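Local coordinates for protein putative lipase (Bacteroides thetaiotaomicron VPI-5482, PDB 3BZW) that is a putative lipase of the GDSL-like SGNH-hydrolase family, probably cleaving ester bonds in lipids such as lysophospholipids, at residues A[20-28]-A[54-62]. Residues are numbered along the deposited sequence; the frame is centred on the assembly and turned at random.
Sequences IQHPWQGKK and KEWLGITPF
Leu57, at the end of helix 49-57, lays its CD1 methyl over the centre of the His22 ring, a CH-pi contact in which CD1 stands 3.9 Å from the ring centroid and 10° off the ring normal. The two side chains cross at about a right angle; Met256 of helix 245-258 touches both residues. The other leucine methyl, CD2, faces the amide end of Gln25. The bend at chi2 (70°) turns the Gln25 amide to the Leu57 carbonyl, NE2 lying 2.7 Å from Leu57 O at an angle too poor for a hydrogen bond. The same oxygen is gripped by the backbone instead: Gly26 N, from within the type II turn of residues 24-27, donates to Leu57 O at 2.8 Å, nearly straight at 168°.

Next along, Ile59 packs against that turn, its CG1 3.3 Å from Trp24 O and its CD1 3.9 Å from Trp24 CB. The indole itself leads away into the core, where NE1 is hydrogen-bonded to Leu262 O. Beyond the turn the segments come together as parallel strands, Lys28 bridging to Thr60, with Thr60 N donating to Lys27 O at 3.0 Å. Lys28 and Thr60 extend side by side from the same face of the sheet, and the lysine CB meets the Phe62 ring obliquely at CE2, 3.8 Å away, while His85 stacks on that ring.

A water joins the two segments beside Thr60 OG1, bonding to it and to Gly58 O, and weakly to Gly26 O, with more acceptors in reach than it has protons. Main-chain bonds to Leu57 O and Lys27 O thus set how the entry of strand 28-33 lies against the helix-strand turn leading into strand 60-63, at one border of the parallel sheet of this SGNH-hydrolase fold, and the apolar contacts of Leu57 and Ile59 back them.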
loop_
_atom_site.group_PDB
_atom_site.type_symbol
_atom_site.label_atom_id
_atom_site.label_comp_id
_atom_site.label_asym_id
_atom_site.label_seq_id
_atom_site.Cartn_x
_atom_site.Cartn_y
_atom_site.Cartn_z
ATOM N N ILE A 20 25.273 -26.515 -28.729
ATOM C CA ILE A 20 25.977 -25.899 -27.612
ATOM C C ILE A 20 26.423 -26.958 -26.612
ATOM O O ILE A 20 25.672 -27.875 -26.286
ATOM C CB ILE A 20 25.081 -24.884 -26.876
ATOM C CG1 ILE A 20 23.800 -25.573 -26.405
ATOM C CG2 ILE A 20 24.764 -23.711 -27.788
ATOM C CD1 ILE A 20 22.897 -24.690 -25.571
ATOM N N GLN A 21 27.653 -26.831 -26.133
ATOM C CA GLN A 21 28.190 -27.773 -25.161
ATOM C C GLN A 21 28.110 -27.147 -23.776
ATOM O O GLN A 21 28.303 -25.939 -23.624
ATOM C CB GLN A 21 29.644 -28.107 -25.494
ATOM C CG GLN A 21 29.836 -28.775 -26.846
ATOM C CD GLN A 21 31.279 -29.172 -27.096
ATOM O OE1 GLN A 21 32.172 -28.323 -27.147
ATOM N NE2 GLN A 21 31.515 -30.472 -27.248
ATOM N N HIS A 22 27.824 -27.958 -22.764
ATOM C CA HIS A 22 27.730 -27.434 -21.410
ATOM C C HIS A 22 29.068 -26.804 -21.024
ATOM O O HIS A 22 30.104 -27.462 -21.066
ATOM C CB HIS A 22 27.368 -28.542 -20.418
ATOM C CG HIS A 22 26.999 -28.024 -19.065
ATOM N ND1 HIS A 22 25.768 -28.255 -18.489
ATOM C CD2 HIS A 22 27.676 -27.231 -18.202
ATOM C CE1 HIS A 22 25.703 -27.623 -17.330
ATOM N NE2 HIS A 22 26.847 -26.993 -17.133
ATOM N N PRO A 23 29.057 -25.514 -20.643
ATOM C CA PRO A 23 30.265 -24.776 -20.250
ATOM C C PRO A 23 31.063 -25.322 -19.066
ATOM O O PRO A 23 32.215 -24.933 -18.864
ATOM C CB PRO A 23 29.740 -23.360 -19.995
ATOM C CG PRO A 23 28.310 -23.587 -19.594
ATOM C CD PRO A 23 27.866 -24.651 -20.562
ATOM N N TRP A 24 30.462 -26.214 -18.282
ATOM C CA TRP A 24 31.151 -26.782 -17.126
ATOM C C TRP A 24 31.697 -28.180 -17.421
ATOM O O TRP A 24 32.391 -28.775 -16.600
ATOM C CB TRP A 24 30.209 -26.821 -15.910
ATOM C CG TRP A 24 29.833 -25.445 -15.417
ATOM C CD1 TRP A 24 29.150 -24.489 -16.106
ATOM C CD2 TRP A 24 30.186 -24.855 -14.157
ATOM N NE1 TRP A 24 29.058 -23.335 -15.361
ATOM C CE2 TRP A 24 29.686 -23.534 -14.161
ATOM C CE3 TRP A 24 30.877 -25.313 -13.028
ATOM C CZ2 TRP A 24 29.858 -22.663 -13.078
ATOM C CZ3 TRP A 24 31.047 -24.445 -11.948
ATOM C CH2 TRP A 24 30.540 -23.136 -11.984
ATOM N N GLN A 25 31.386 -28.691 -18.607
ATOM C CA GLN A 25 31.837 -30.011 -19.027
ATOM C C GLN A 25 33.352 -30.161 -18.917
ATOM O O GLN A 25 34.097 -29.349 -19.459
ATOM C CB GLN A 25 31.407 -30.264 -20.476
ATOM C CG GLN A 25 31.997 -31.516 -21.109
ATOM C CD GLN A 25 31.430 -32.790 -20.527
ATOM O OE1 GLN A 25 30.222 -33.020 -20.573
ATOM N NE2 GLN A 25 32.302 -33.633 -19.981
ATOM N N GLY A 26 33.793 -31.199 -18.206
ATOM C CA GLY A 26 35.215 -31.471 -18.049
ATOM C C GLY A 26 36.022 -30.510 -17.195
ATOM O O GLY A 26 37.242 -30.634 -17.115
ATOM N N LYS A 27 35.358 -29.560 -16.546
ATOM C CA LYS A 27 36.064 -28.587 -15.721
ATOM C C LYS A 27 36.371 -29.088 -14.312
ATOM O O LYS A 27 35.822 -30.092 -13.859
ATOM C CB LYS A 27 35.255 -27.291 -15.637
ATOM C CG LYS A 27 34.955 -26.660 -16.991
ATOM C CD LYS A 27 36.224 -26.371 -17.781
ATOM C CE LYS A 27 35.885 -25.730 -19.120
ATOM N NZ LYS A 27 37.081 -25.605 -20.005
ATOM N N LYS A 28 37.263 -28.381 -13.628
ATOM C CA LYS A 28 37.631 -28.742 -12.270
ATOM C C LYS A 28 37.001 -27.708 -11.350
ATOM O O LYS A 28 37.240 -26.507 -11.490
ATOM C CB LYS A 28 39.154 -28.773 -12.140
ATOM C CG LYS A 28 39.760 -29.688 -13.200
ATOM C CD LYS A 28 41.135 -30.189 -12.849
ATOM C CE LYS A 28 41.595 -31.188 -13.906
ATOM N NZ LYS A 28 42.891 -31.819 -13.551
ATOM N N LYS A 54 30.316 -35.120 -11.316
ATOM C CA LYS A 54 31.555 -35.727 -11.781
ATOM C C LYS A 54 31.186 -36.749 -12.851
ATOM O O LYS A 54 31.798 -36.821 -13.916
ATOM C CB LYS A 54 32.264 -36.434 -10.624
ATOM C CG LYS A 54 33.625 -37.002 -10.996
ATOM C CD LYS A 54 34.238 -37.814 -9.861
ATOM C CE LYS A 54 33.556 -39.164 -9.709
ATOM N NZ LYS A 54 34.174 -39.968 -8.617
ATOM N N GLU A 55 30.158 -37.529 -12.544
ATOM C CA GLU A 55 29.642 -38.581 -13.411
ATOM C C GLU A 55 28.985 -38.073 -14.695
ATOM O O GLU A 55 29.277 -38.564 -15.786
ATOM C CB GLU A 55 28.632 -39.411 -12.613
ATOM C CG GLU A 55 27.815 -40.420 -13.400
ATOM C CD GLU A 55 26.703 -41.020 -12.549
ATOM O OE1 GLU A 55 26.971 -41.334 -11.369
ATOM O OE2 GLU A 55 25.571 -41.180 -13.053
ATOM N N TRP A 56 28.106 -37.086 -14.556
ATOM C CA TRP A 56 27.369 -36.542 -15.693
ATOM C C TRP A 56 28.114 -35.566 -16.592
ATOM O O TRP A 56 27.909 -35.558 -17.806
ATOM C CB TRP A 56 26.090 -35.844 -15.214
ATOM C CG TRP A 56 25.186 -36.666 -14.346
ATOM C CD1 TRP A 56 24.990 -38.018 -14.401
ATOM C CD2 TRP A 56 24.268 -36.168 -13.366
ATOM N NE1 TRP A 56 23.998 -38.392 -13.522
ATOM C CE2 TRP A 56 23.538 -37.275 -12.874
ATOM C CE3 TRP A 56 23.985 -34.892 -12.860
ATOM C CZ2 TRP A 56 22.543 -37.144 -11.899
ATOM C CZ3 TRP A 56 22.993 -34.761 -11.889
ATOM C CH2 TRP A 56 22.285 -35.883 -11.420
ATOM N N LEU A 57 28.965 -34.734 -16.001
ATOM C CA LEU A 57 29.689 -33.732 -16.773
ATOM C C LEU A 57 31.206 -33.871 -16.762
ATOM O O LEU A 57 31.908 -33.039 -17.336
ATOM C CB LEU A 57 29.298 -32.332 -16.283
ATOM C CG LEU A 57 27.816 -31.985 -16.444
ATOM C CD1 LEU A 57 27.517 -30.631 -15.815
ATOM C CD2 LEU A 57 27.462 -31.972 -17.921
ATOM N N GLY A 58 31.706 -34.918 -16.116
ATOM C CA GLY A 58 33.143 -35.125 -16.058
ATOM C C GLY A 58 33.856 -34.028 -15.291
ATOM O O GLY A 58 34.998 -33.674 -15.606
ATOM N N ILE A 59 33.185 -33.491 -14.278
ATOM C CA ILE A 59 33.747 -32.418 -13.462
ATOM C C ILE A 59 34.558 -32.960 -12.286
ATOM O O ILE A 59 34.036 -33.695 -11.452
ATOM C CB ILE A 59 32.622 -31.503 -12.922
ATOM C CG1 ILE A 59 31.916 -30.820 -14.096
ATOM C CG2 ILE A 59 33.190 -30.473 -11.955
ATOM C CD1 ILE A 59 30.717 -29.978 -13.688
ATOM N N THR A 60 35.840 -32.600 -12.229
ATOM C CA THR A 60 36.711 -33.042 -11.143
ATOM C C THR A 60 36.395 -32.207 -9.909
ATOM O O THR A 60 36.491 -30.982 -9.935
ATOM C CB THR A 60 38.199 -32.866 -11.506
ATOM O OG1 THR A 60 38.520 -33.710 -12.619
ATOM C CG2 THR A 60 39.085 -33.235 -10.322
ATOM N N PRO A 61 36.014 -32.864 -8.806
ATOM C CA PRO A 61 35.686 -32.122 -7.590
ATOM C C PRO A 61 36.801 -31.985 -6.555
ATOM O O PRO A 61 37.453 -32.961 -6.196
ATOM C CB PRO A 61 34.511 -32.914 -7.037
ATOM C CG PRO A 61 34.966 -34.333 -7.292
ATOM C CD PRO A 61 35.590 -34.275 -8.690
ATOM N N PHE A 62 37.020 -30.761 -6.094
ATOM C CA PHE A 62 37.990 -30.492 -5.041
ATOM C C PHE A 62 37.048 -30.041 -3.920
ATOM O O PHE A 62 36.619 -28.887 -3.876
ATOM C CB PHE A 62 38.947 -29.366 -5.448
ATOM C CG PHE A 62 39.784 -29.682 -6.664
ATOM C CD1 PHE A 62 40.392 -30.929 -6.810
ATOM C CD2 PHE A 62 39.996 -28.719 -7.645
ATOM C CE1 PHE A 62 41.197 -31.207 -7.915
ATOM C CE2 PHE A 62 40.800 -28.988 -8.754
ATOM C CZ PHE A 62 41.401 -30.236 -8.887
HETATM O O HOH W 1 37.533 -32.922 -14.994
#